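Local coordinates for protein IroE-like serine hydrolase (Shewanella oneidensis, PDB 3GFF) that probably hydrolyses ester bonds as an IroE-like serine hydrolase of the alpha/beta-hydrolase superfamily, at residues Lys15-Arg20 and Leu118-Lys123; Ser60-Leu65 and Pro71-Val76; Leu96-Gly101 and Pro106-Thr111. All blocks are in the same frame, centred on the assembly; numbering follows the deposited sequence.

Contact 1: residues Lys15-Arg20 and Leu118-Lys123; sequences KRLESR and LDFIEK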
loop_
_atom_site.group_PDB
_atom_site.type_symbol
_atom_site.label_atom_id
_atom_site.label_comp_id
_atom_site.label_asym_id
_atom_site.label_seq_id
_atom_site.Cartn_x
_atom_site.Cartn_y
_atom_site.Cartn_z
ATOM N N LYS A 15 -19.994 9.199 -10.650
ATOM C CA LYS A 15 -21.412 8.919 -10.734
ATOM C C LYS A 15 -22.310 9.633 -9.725
ATOM O O LYS A 15 -21.849 10.086 -8.676
ATOM C CB LYS A 15 -21.584 7.413 -10.535
ATOM C CG LYS A 15 -22.115 6.642 -11.709
ATOM C CD LYS A 15 -21.290 6.633 -12.954
ATOM C CE LYS A 15 -22.190 6.192 -14.086
ATOM N NZ LYS A 15 -23.301 7.199 -14.291
ATOM N N ARG A 16 -23.605 9.690 -10.051
ATOM C CA ARG A 16 -24.638 10.241 -9.164
ATOM C C ARG A 16 -25.919 9.419 -9.198
ATOM O O ARG A 16 -26.354 8.938 -10.257
ATOM C CB ARG A 16 -25.017 11.678 -9.530
ATOM C CG ARG A 16 -24.051 12.681 -9.002
ATOM C CD ARG A 16 -24.043 13.937 -9.825
ATOM N NE ARG A 16 -22.789 14.645 -9.581
ATOM C CZ ARG A 16 -22.660 15.795 -8.921
ATOM N NH1 ARG A 16 -23.740 16.447 -8.465
ATOM N NH2 ARG A 16 -21.433 16.324 -8.759
ATOM N N LEU A 17 -26.537 9.312 -8.029
ATOM C CA LEU A 17 -27.795 8.627 -7.877
ATOM C C LEU A 17 -28.703 9.456 -6.956
ATOM O O LEU A 17 -28.290 9.867 -5.848
ATOM C CB LEU A 17 -27.489 7.255 -7.262
ATOM C CG LEU A 17 -28.541 6.168 -7.165
ATOM C CD1 LEU A 17 -27.889 4.857 -6.774
ATOM C CD2 LEU A 17 -29.590 6.566 -6.157
ATOM N N GLU A 18 -29.927 9.702 -7.396
ATOM C CA GLU A 18 -30.905 10.394 -6.555
ATOM C C GLU A 18 -31.453 9.354 -5.593
ATOM O O GLU A 18 -32.136 8.451 -6.026
ATOM C CB GLU A 18 -32.043 11.006 -7.373
ATOM C CG GLU A 18 -31.632 12.163 -8.266
ATOM C CD GLU A 18 -30.876 13.274 -7.520
ATOM O OE1 GLU A 18 -31.511 14.062 -6.759
ATOM O OE2 GLU A 18 -29.642 13.372 -7.717
ATOM N N SER A 19 -31.127 9.458 -4.300
ATOM C CA SER A 19 -31.632 8.508 -3.313
ATOM C C SER A 19 -33.004 8.935 -2.867
ATOM O O SER A 19 -33.148 9.964 -2.237
ATOM C CB SER A 19 -30.736 8.394 -2.073
ATOM O OG SER A 19 -31.312 7.505 -1.124
ATOM N N ARG A 20 -34.010 8.148 -3.241
ATOM C CA ARG A 20 -35.383 8.347 -2.779
ATOM C C ARG A 20 -35.487 8.049 -1.270
ATOM O O ARG A 20 -36.213 8.723 -0.553
ATOM C CB ARG A 20 -36.261 7.369 -3.527
ATOM C CG ARG A 20 -36.074 7.447 -5.041
ATOM C CD ARG A 20 -37.217 7.953 -5.698
ATOM N NE ARG A 20 -38.276 6.993 -5.481
ATOM C CZ ARG A 20 -39.538 7.208 -5.803
ATOM N NH1 ARG A 20 -39.916 8.350 -6.407
ATOM N NH2 ARG A 20 -40.431 6.276 -5.527
ATOM N N LEU A 118 -27.587 1.397 4.719
ATOM C CA LEU A 118 -27.450 0.052 4.166
ATOM C C LEU A 118 -28.623 -0.230 3.206
ATOM O O LEU A 118 -28.453 -0.852 2.151
ATOM C CB LEU A 118 -27.376 -1.012 5.271
ATOM C CG LEU A 118 -25.999 -1.125 5.934
ATOM C CD1 LEU A 118 -26.087 -1.801 7.323
ATOM C CD2 LEU A 118 -25.015 -1.849 4.944
ATOM N N ASP A 119 -29.821 0.213 3.576
ATOM C CA ASP A 119 -30.987 0.049 2.695
ATOM C C ASP A 119 -30.742 0.782 1.385
ATOM O O ASP A 119 -31.091 0.291 0.298
ATOM C CB ASP A 119 -32.241 0.582 3.352
ATOM C CG ASP A 119 -32.724 -0.295 4.496
ATOM O OD1 ASP A 119 -32.312 -1.465 4.634
ATOM O OD2 ASP A 119 -33.513 0.210 5.274
ATOM N N PHE A 120 -30.156 1.971 1.478
ATOM C CA PHE A 120 -29.748 2.745 0.288
ATOM C C PHE A 120 -28.844 1.929 -0.649
ATOM O O PHE A 120 -29.013 1.942 -1.862
ATOM C CB PHE A 120 -29.081 4.072 0.681
ATOM C CG PHE A 120 -28.028 4.556 -0.330
ATOM C CD1 PHE A 120 -28.396 5.046 -1.580
ATOM C CD2 PHE A 120 -26.658 4.525 -0.005
ATOM C CE1 PHE A 120 -27.426 5.492 -2.509
ATOM C CE2 PHE A 120 -25.666 4.940 -0.954
ATOM C CZ PHE A 120 -26.075 5.418 -2.201
ATOM N N ILE A 121 -27.895 1.212 -0.070
ATOM C CA ILE A 121 -26.976 0.382 -0.841
ATOM C C ILE A 121 -27.735 -0.771 -1.512
ATOM O O ILE A 121 -27.616 -0.974 -2.714
ATOM C CB ILE A 121 -25.798 -0.143 0.025
ATOM C CG1 ILE A 121 -24.910 1.024 0.479
ATOM C CG2 ILE A 121 -24.971 -1.241 -0.749
ATOM C CD1 ILE A 121 -23.839 0.638 1.487
ATOM N N GLU A 122 -28.552 -1.489 -0.749
ATOM C CA GLU A 122 -29.252 -2.649 -1.292
ATOM C C GLU A 122 -30.409 -2.363 -2.191
ATOM O O GLU A 122 -30.653 -3.128 -3.129
ATOM C CB GLU A 122 -29.732 -3.575 -0.161
ATOM C CG GLU A 122 -28.573 -4.197 0.592
ATOM C CD GLU A 122 -28.970 -5.342 1.474
ATOM O OE1 GLU A 122 -29.494 -5.132 2.582
ATOM O OE2 GLU A 122 -28.690 -6.477 1.081
ATOM N N LYS A 123 -31.142 -1.293 -1.885
ATOM C CA LYS A 123 -32.360 -0.998 -2.600
ATOM C C LYS A 123 -32.137 -0.046 -3.773
ATOM O O LYS A 123 -32.874 -0.110 -4.732
ATOM C CB LYS A 123 -33.440 -0.474 -1.641
ATOM C CG LYS A 123 -33.803 -1.455 -0.525
ATOM C CD LYS A 123 -34.561 -2.673 -1.037
ATOM C CE LYS A 123 -35.152 -3.522 0.145
ATOM N NZ LYS A 123 -35.944 -4.720 -0.325
#
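F120 reaches from its helix to S19 and L17, two residues of the strand that face the same way, while E18 between them points away. The CD1–CE1 side of the phenyl ring does the touching. S19 OG lies 3.8 Å from F120 CD1, oblique to the ring, with S19 CB slightly farther from the same atom. L17 meets the next ring position through one methyl branch, CD1, at 4.3 Å from F120 CE1, a looser apolar contact. Together the two strand residues and the ring bury a modest 112 Å².

Strand 12-19 is the outermost strand at one end of the central mixed sheet and runs antiparallel to strand 24-31, and helix 114-132 packs against this end of the sheet, as is usual for the alpha/beta-hydrolase fold. L17 is held to R26 of the neighbouring strand by backbone hydrogen bonding. The hydroxyl of S19, its OG anti to the backbone N (chi1 177°), is directed at the helix beside the ring and is hydrogen-bonded to E124 OE1, one helical turn beyond F120, and to L22 N in the connection to strand 24-31. This polar link ties the strand end to the helix beside the aromatic contact. L125, from the same helix, touches both L17 and F120, and R26 and L22 add further contacts to the ring.

Contact 2: residues Ser60-Leu65 and Pro71-Val76; sequences SLLQFL and PQIPKV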
loop_
_atom_site.group_PDB
_atom_site.type_symbol
_atom_site.label_atom_id
_atom_site.label_comp_id
_atom_site.label_asym_id
_atom_site.label_seq_id
_atom_site.Cartn_x
_atom_site.Cartn_y
_atom_site.Cartn_z
ATOM N N SER A 60 -5.924 2.374 -5.893
ATOM C CA SER A 60 -4.595 2.144 -6.518
ATOM C C SER A 60 -3.925 0.845 -5.992
ATOM O O SER A 60 -3.242 0.132 -6.733
ATOM C CB SER A 60 -3.651 3.348 -6.394
ATOM O OG SER A 60 -3.357 3.699 -5.056
ATOM N N LEU A 61 -4.131 0.539 -4.714
ATOM C CA LEU A 61 -3.585 -0.677 -4.143
ATOM C C LEU A 61 -4.314 -1.869 -4.782
ATOM O O LEU A 61 -3.685 -2.780 -5.310
ATOM C CB LEU A 61 -3.693 -0.643 -2.612
ATOM C CG LEU A 61 -3.365 -1.945 -1.881
ATOM C CD1 LEU A 61 -1.908 -2.365 -2.238
ATOM C CD2 LEU A 61 -3.630 -1.842 -0.365
ATOM N N LEU A 62 -5.640 -1.836 -4.779
ATOM C CA LEU A 62 -6.427 -2.932 -5.364
ATOM C C LEU A 62 -6.083 -3.256 -6.830
ATOM O O LEU A 62 -5.912 -4.430 -7.191
ATOM C CB LEU A 62 -7.926 -2.696 -5.173
ATOM C CG LEU A 62 -8.411 -2.819 -3.731
ATOM C CD1 LEU A 62 -9.805 -2.290 -3.622
ATOM C CD2 LEU A 62 -8.357 -4.246 -3.240
ATOM N N GLN A 63 -5.996 -2.229 -7.666
ATOM C CA GLN A 63 -5.596 -2.394 -9.057
ATOM C C GLN A 63 -4.148 -2.885 -9.132
ATOM O O GLN A 63 -3.829 -3.673 -9.980
ATOM C CB GLN A 63 -5.739 -1.072 -9.804
ATOM C CG GLN A 63 -7.201 -0.637 -10.056
ATOM C CD GLN A 63 -7.818 -1.201 -11.351
ATOM O OE1 GLN A 63 -7.127 -1.381 -12.380
ATOM N NE2 GLN A 63 -9.137 -1.442 -11.326
ATOM N N PHE A 64 -3.262 -2.399 -8.265
ATOM C CA PHE A 64 -1.868 -2.856 -8.256
ATOM C C PHE A 64 -1.798 -4.358 -7.922
ATOM O O PHE A 64 -1.167 -5.121 -8.620
ATOM C CB PHE A 64 -0.990 -2.048 -7.275
ATOM C CG PHE A 64 0.420 -2.594 -7.128
ATOM C CD1 PHE A 64 1.435 -2.192 -7.973
ATOM C CD2 PHE A 64 0.708 -3.524 -6.125
ATOM C CE1 PHE A 64 2.698 -2.692 -7.841
ATOM C CE2 PHE A 64 1.966 -4.044 -5.992
ATOM C CZ PHE A 64 2.971 -3.618 -6.853
ATOM N N LEU A 65 -2.489 -4.774 -6.876
ATOM C CA LEU A 65 -2.482 -6.184 -6.466
ATOM C C LEU A 65 -3.034 -7.170 -7.510
ATOM O O LEU A 65 -2.800 -8.370 -7.383
ATOM C CB LEU A 65 -3.239 -6.355 -5.148
ATOM C CG LEU A 65 -2.586 -5.879 -3.841
ATOM C CD1 LEU A 65 -3.546 -5.966 -2.709
ATOM C CD2 LEU A 65 -1.404 -6.729 -3.545
ATOM N N PRO A 71 -0.929 -12.073 -10.793
ATOM C CA PRO A 71 -1.721 -11.201 -9.942
ATOM C C PRO A 71 -1.978 -11.830 -8.568
ATOM O O PRO A 71 -2.171 -13.037 -8.465
ATOM C CB PRO A 71 -3.010 -10.987 -10.746
ATOM C CG PRO A 71 -3.070 -12.101 -11.724
ATOM C CD PRO A 71 -1.658 -12.481 -12.009
ATOM N N GLN A 72 -1.953 -11.001 -7.531
ATOM C CA GLN A 72 -2.090 -11.452 -6.167
ATOM C C GLN A 72 -3.548 -11.564 -5.779
ATOM O O GLN A 72 -3.906 -12.354 -4.897
ATOM C CB GLN A 72 -1.332 -10.500 -5.236
ATOM C CG GLN A 72 0.157 -10.407 -5.588
ATOM C CD GLN A 72 0.881 -11.734 -5.425
ATOM O OE1 GLN A 72 0.965 -12.273 -4.322
ATOM N NE2 GLN A 72 1.423 -12.251 -6.515
ATOM N N ILE A 73 -4.399 -10.750 -6.394
ATOM C CA ILE A 73 -5.816 -10.885 -6.155
ATOM C C ILE A 73 -6.457 -10.864 -7.533
ATOM O O ILE A 73 -5.801 -10.483 -8.495
ATOM C CB ILE A 73 -6.357 -9.809 -5.194
ATOM C CG1 ILE A 73 -6.231 -8.402 -5.785
ATOM C CG2 ILE A 73 -5.654 -9.882 -3.830
ATOM C CD1 ILE A 73 -6.820 -7.309 -4.894
ATOM N N PRO A 74 -7.719 -11.310 -7.654
ATOM C CA PRO A 74 -8.360 -11.230 -8.957
ATOM C C PRO A 74 -8.804 -9.801 -9.294
ATOM O O PRO A 74 -8.752 -8.889 -8.446
ATOM C CB PRO A 74 -9.553 -12.181 -8.829
ATOM C CG PRO A 74 -9.827 -12.313 -7.407
ATOM C CD PRO A 74 -8.599 -11.905 -6.637
ATOM N N LYS A 75 -9.231 -9.613 -10.532
ATOM C CA LYS A 75 -9.754 -8.325 -10.972
ATOM C C LYS A 75 -11.107 -8.047 -10.299
ATOM O O LYS A 75 -11.891 -8.935 -10.132
ATOM C CB LYS A 75 -9.907 -8.338 -12.494
ATOM C CG LYS A 75 -8.584 -8.502 -13.284
ATOM C CD LYS A 75 -7.771 -7.266 -13.208
ATOM C CE LYS A 75 -6.560 -7.263 -14.169
ATOM N NZ LYS A 75 -5.525 -8.273 -13.831
ATOM N N VAL A 76 -11.363 -6.814 -9.881
ATOM C CA VAL A 76 -12.648 -6.450 -9.273
ATOM C C VAL A 76 -13.147 -5.106 -9.817
ATOM O O VAL A 76 -12.380 -4.364 -10.417
ATOM C CB VAL A 76 -12.535 -6.300 -7.755
ATOM C CG1 VAL A 76 -12.024 -7.625 -7.111
ATOM C CG2 VAL A 76 -11.603 -5.119 -7.393
#
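L65 and I73 carry most of this contact, with L62 third, and they combine a backbone grip with apolar packing. The carbonyl oxygen of L65 accepts two consecutive backbone amides. Q72 N lies 2.8 Å from L65 O and approaches nearly along the C=O axis, whereas I73 N, 3.0 Å from the same L65 O, comes from above the carbonyl plane, 44° out of it. Two donors from different directions, both in bonds bent at the hydrogen, thus tie the returning loop to the L65 carbonyl.

The side chain of I73 follows this pairing. Its CG1 sits between the backbone N and the carbonyl carbon (chi1 64°), which lays the CG1–CD1 arm against L65: I73 CG1 is 3.7 Å from L65 CB, and CD1 lies equally close to that atom. I73 CD1 then reaches one turn back along the helix, where it meets L62 CD2 at 3.8 Å and also rests near the L62 carbonyl oxygen. On the other flank, L65 CD2 touches Q72 CB at 4.1 Å, the two side chains running at about a right angle. The Q72 chain bends at chi2 and leads its amide away, to M70 O through NE2 and to R260 through OE1.

The contact closes the loop that connects helix 51-65 to strand 77-81, a helix-to-strand return of the alpha/beta core. I259 of helix 250-263 packs on both L62 and L65, and V76 leans on strand 43-48. The second subunit also reaches this region, with F64 stacked on H57 of that chain and Q72 against its T246.

Contact 3: residues Leu96-Gly101 and Pro106-Thr111; sequences LVLPSG and PQYQHT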
loop_
_atom_site.group_PDB
_atom_site.type_symbol
_atom_site.label_atom_id
_atom_site.label_comp_id
_atom_site.label_asym_id
_atom_site.label_seq_id
_atom_site.Cartn_x
_atom_site.Cartn_y
_atom_site.Cartn_z
ATOM N N LEU A 96 -26.191 10.818 21.974
ATOM C CA LEU A 96 -25.665 12.182 21.946
ATOM C C LEU A 96 -24.355 12.285 22.724
ATOM O O LEU A 96 -23.802 13.378 22.814
ATOM C CB LEU A 96 -26.672 13.137 22.584
ATOM C CG LEU A 96 -28.045 13.247 21.907
ATOM C CD1 LEU A 96 -29.046 14.001 22.772
ATOM C CD2 LEU A 96 -27.906 13.852 20.490
ATOM N N VAL A 97 -23.845 11.172 23.258
ATOM C CA VAL A 97 -22.680 11.211 24.119
ATOM C C VAL A 97 -21.535 10.284 23.701
ATOM O O VAL A 97 -21.735 9.316 22.983
ATOM C CB VAL A 97 -23.033 10.882 25.634
ATOM C CG1 VAL A 97 -23.970 11.942 26.266
ATOM C CG2 VAL A 97 -23.630 9.465 25.783
ATOM N N LEU A 98 -20.329 10.648 24.149
ATOM C CA LEU A 98 -19.130 9.836 23.986
ATOM C C LEU A 98 -19.183 8.787 25.116
ATOM O O LEU A 98 -19.990 8.916 26.009
ATOM C CB LEU A 98 -17.868 10.704 24.129
ATOM C CG LEU A 98 -17.582 11.745 23.044
ATOM C CD1 LEU A 98 -16.808 12.938 23.575
ATOM C CD2 LEU A 98 -16.858 11.081 21.837
ATOM N N PRO A 99 -18.324 7.744 25.074
ATOM C CA PRO A 99 -18.303 6.700 26.117
ATOM C C PRO A 99 -18.102 7.221 27.532
ATOM O O PRO A 99 -18.515 6.574 28.510
ATOM C CB PRO A 99 -17.108 5.835 25.706
ATOM C CG PRO A 99 -16.990 6.020 24.252
ATOM C CD PRO A 99 -17.338 7.462 24.010
ATOM N N SER A 100 -17.468 8.387 27.632
ATOM C CA SER A 100 -17.225 9.056 28.910
ATOM C C SER A 100 -18.485 9.608 29.527
ATOM O O SER A 100 -18.474 9.894 30.731
ATOM C CB SER A 100 -16.293 10.243 28.690
ATOM O OG SER A 100 -16.822 11.089 27.688
ATOM N N GLY A 101 -19.548 9.779 28.719
ATOM C CA GLY A 101 -20.797 10.403 29.186
ATOM C C GLY A 101 -20.894 11.876 28.784
ATOM O O GLY A 101 -21.932 12.495 28.912
ATOM N N PRO A 106 -22.248 18.540 17.876
ATOM C CA PRO A 106 -23.656 18.619 17.492
ATOM C C PRO A 106 -24.162 17.635 16.416
ATOM O O PRO A 106 -25.369 17.425 16.315
ATOM C CB PRO A 106 -23.816 20.079 17.026
ATOM C CG PRO A 106 -22.733 20.817 17.781
ATOM C CD PRO A 106 -21.577 19.847 17.758
ATOM N N GLN A 107 -23.281 17.030 15.629
ATOM C CA GLN A 107 -23.724 16.081 14.627
ATOM C C GLN A 107 -24.067 14.667 15.196
ATOM O O GLN A 107 -24.525 13.757 14.465
ATOM C CB GLN A 107 -22.773 16.110 13.431
ATOM C CG GLN A 107 -22.989 17.443 12.564
ATOM C CD GLN A 107 -22.638 18.773 13.291
ATOM O OE1 GLN A 107 -23.523 19.570 13.596
ATOM N NE2 GLN A 107 -21.341 19.008 13.560
ATOM N N TYR A 108 -23.909 14.518 16.512
ATOM C CA TYR A 108 -24.353 13.308 17.219
ATOM C C TYR A 108 -25.873 13.159 17.216
ATOM O O TYR A 108 -26.392 12.025 17.326
ATOM C CB TYR A 108 -23.823 13.277 18.650
ATOM C CG TYR A 108 -22.485 12.597 18.749
ATOM C CD1 TYR A 108 -21.389 13.074 18.059
ATOM C CD2 TYR A 108 -22.328 11.474 19.532
ATOM C CE1 TYR A 108 -20.158 12.433 18.133
ATOM C CE2 TYR A 108 -21.109 10.838 19.639
ATOM C CZ TYR A 108 -20.022 11.318 18.935
ATOM O OH TYR A 108 -18.832 10.641 19.031
ATOM N N GLN A 109 -26.573 14.288 17.067
ATOM C CA GLN A 109 -28.034 14.323 17.025
ATOM C C GLN A 109 -28.574 13.509 15.874
ATOM O O GLN A 109 -29.707 13.102 15.921
ATOM C CB GLN A 109 -28.566 15.768 16.891
ATOM C CG GLN A 109 -28.290 16.413 15.524
ATOM C CD GLN A 109 -28.419 17.938 15.536
ATOM O OE1 GLN A 109 -29.521 18.490 15.703
ATOM N NE2 GLN A 109 -27.281 18.631 15.305
ATOM N N HIS A 110 -27.778 13.303 14.831
ATOM C CA HIS A 110 -28.259 12.541 13.663
ATOM C C HIS A 110 -27.917 11.082 13.702
ATOM O O HIS A 110 -28.282 10.357 12.783
ATOM C CB HIS A 110 -27.695 13.142 12.366
ATOM C CG HIS A 110 -27.969 14.597 12.220
ATOM N ND1 HIS A 110 -27.010 15.558 12.441
ATOM C CD2 HIS A 110 -29.100 15.256 11.896
ATOM C CE1 HIS A 110 -27.530 16.749 12.231
ATOM N NE2 HIS A 110 -28.807 16.597 11.920
ATOM N N THR A 111 -27.201 10.654 14.733
ATOM C CA THR A 111 -26.786 9.256 14.808
ATOM C C THR A 111 -27.944 8.253 14.767
ATOM O O THR A 111 -29.092 8.570 15.148
ATOM C CB THR A 111 -25.891 8.988 16.024
ATOM O OG1 THR A 111 -26.535 9.480 17.204
ATOM C CG2 THR A 111 -24.527 9.698 15.876
#
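With chi1 at -90°, Y108 lays its ring alongside the backbone of L96 and V97 and brings its hydroxyl to the L98 side chain. At L96, a chi1 of -62° sets CG beside the backbone N and lets that leucine reach back over Q109. The ring follows the chain closely. Y108 CD2 lies 3.9 Å from L96 C, and the next ring atom, Y108 CE2, is 3.7 Å from V97 O. Farther out, the hydroxyl oxygen Y108 OH stands 3.5 Å from L98 CD2. All of these approaches to the ring are oblique, and the L98 side chain crosses the tyrosine at about a right angle. In return, L96 presses its CD2 methyl on the backbone of Q109, 3.5 Å from the CA of that residue, with Q109 CB a little farther off.

Contact between the two segments is by packing alone, and their own turns shape each of them. Residues 106-110 form a 3-10 turn, which T111 N continues with a bond to Y108 O, while L98 to G101 make a type I beta turn closed by G101 N on L98 O. Replacing Y108 by an alanine would take away the ring and is likely to open a gap beside the L96–V97 backbone and leave the L98 CD2 methyl without its neighbour.

The pair lies near the surface, in the long loop between helices 86-89 and 114-132. L96 is also joined to G104 by backbone hydrogen bonding. M87 of helix 86-89 touches both Y108 and T111, W173 of another loop meets Y108, and P99 touches F210, in the turn between strands 206-207 and 211-212.

How the contacts relate
The three contacts are well separated in one chain. Contacts 2 and 3 lie on opposite sides of its centre, with their centres about 38 Å apart, and both lie in the stretch of chain between the two segments of contact 1. Contact 1 is about 26 Å, centre to centre, from either of them, and its nearest atoms are about 14 Å from contact 2 and 12 Å from contact 3. Contact 1 marks the edge of the sheet, contact 2 a connection between core elements at the subunit interface, and contact 3 a peripheral loop. None includes S145, D169 or H247, which probably form the catalytic triad.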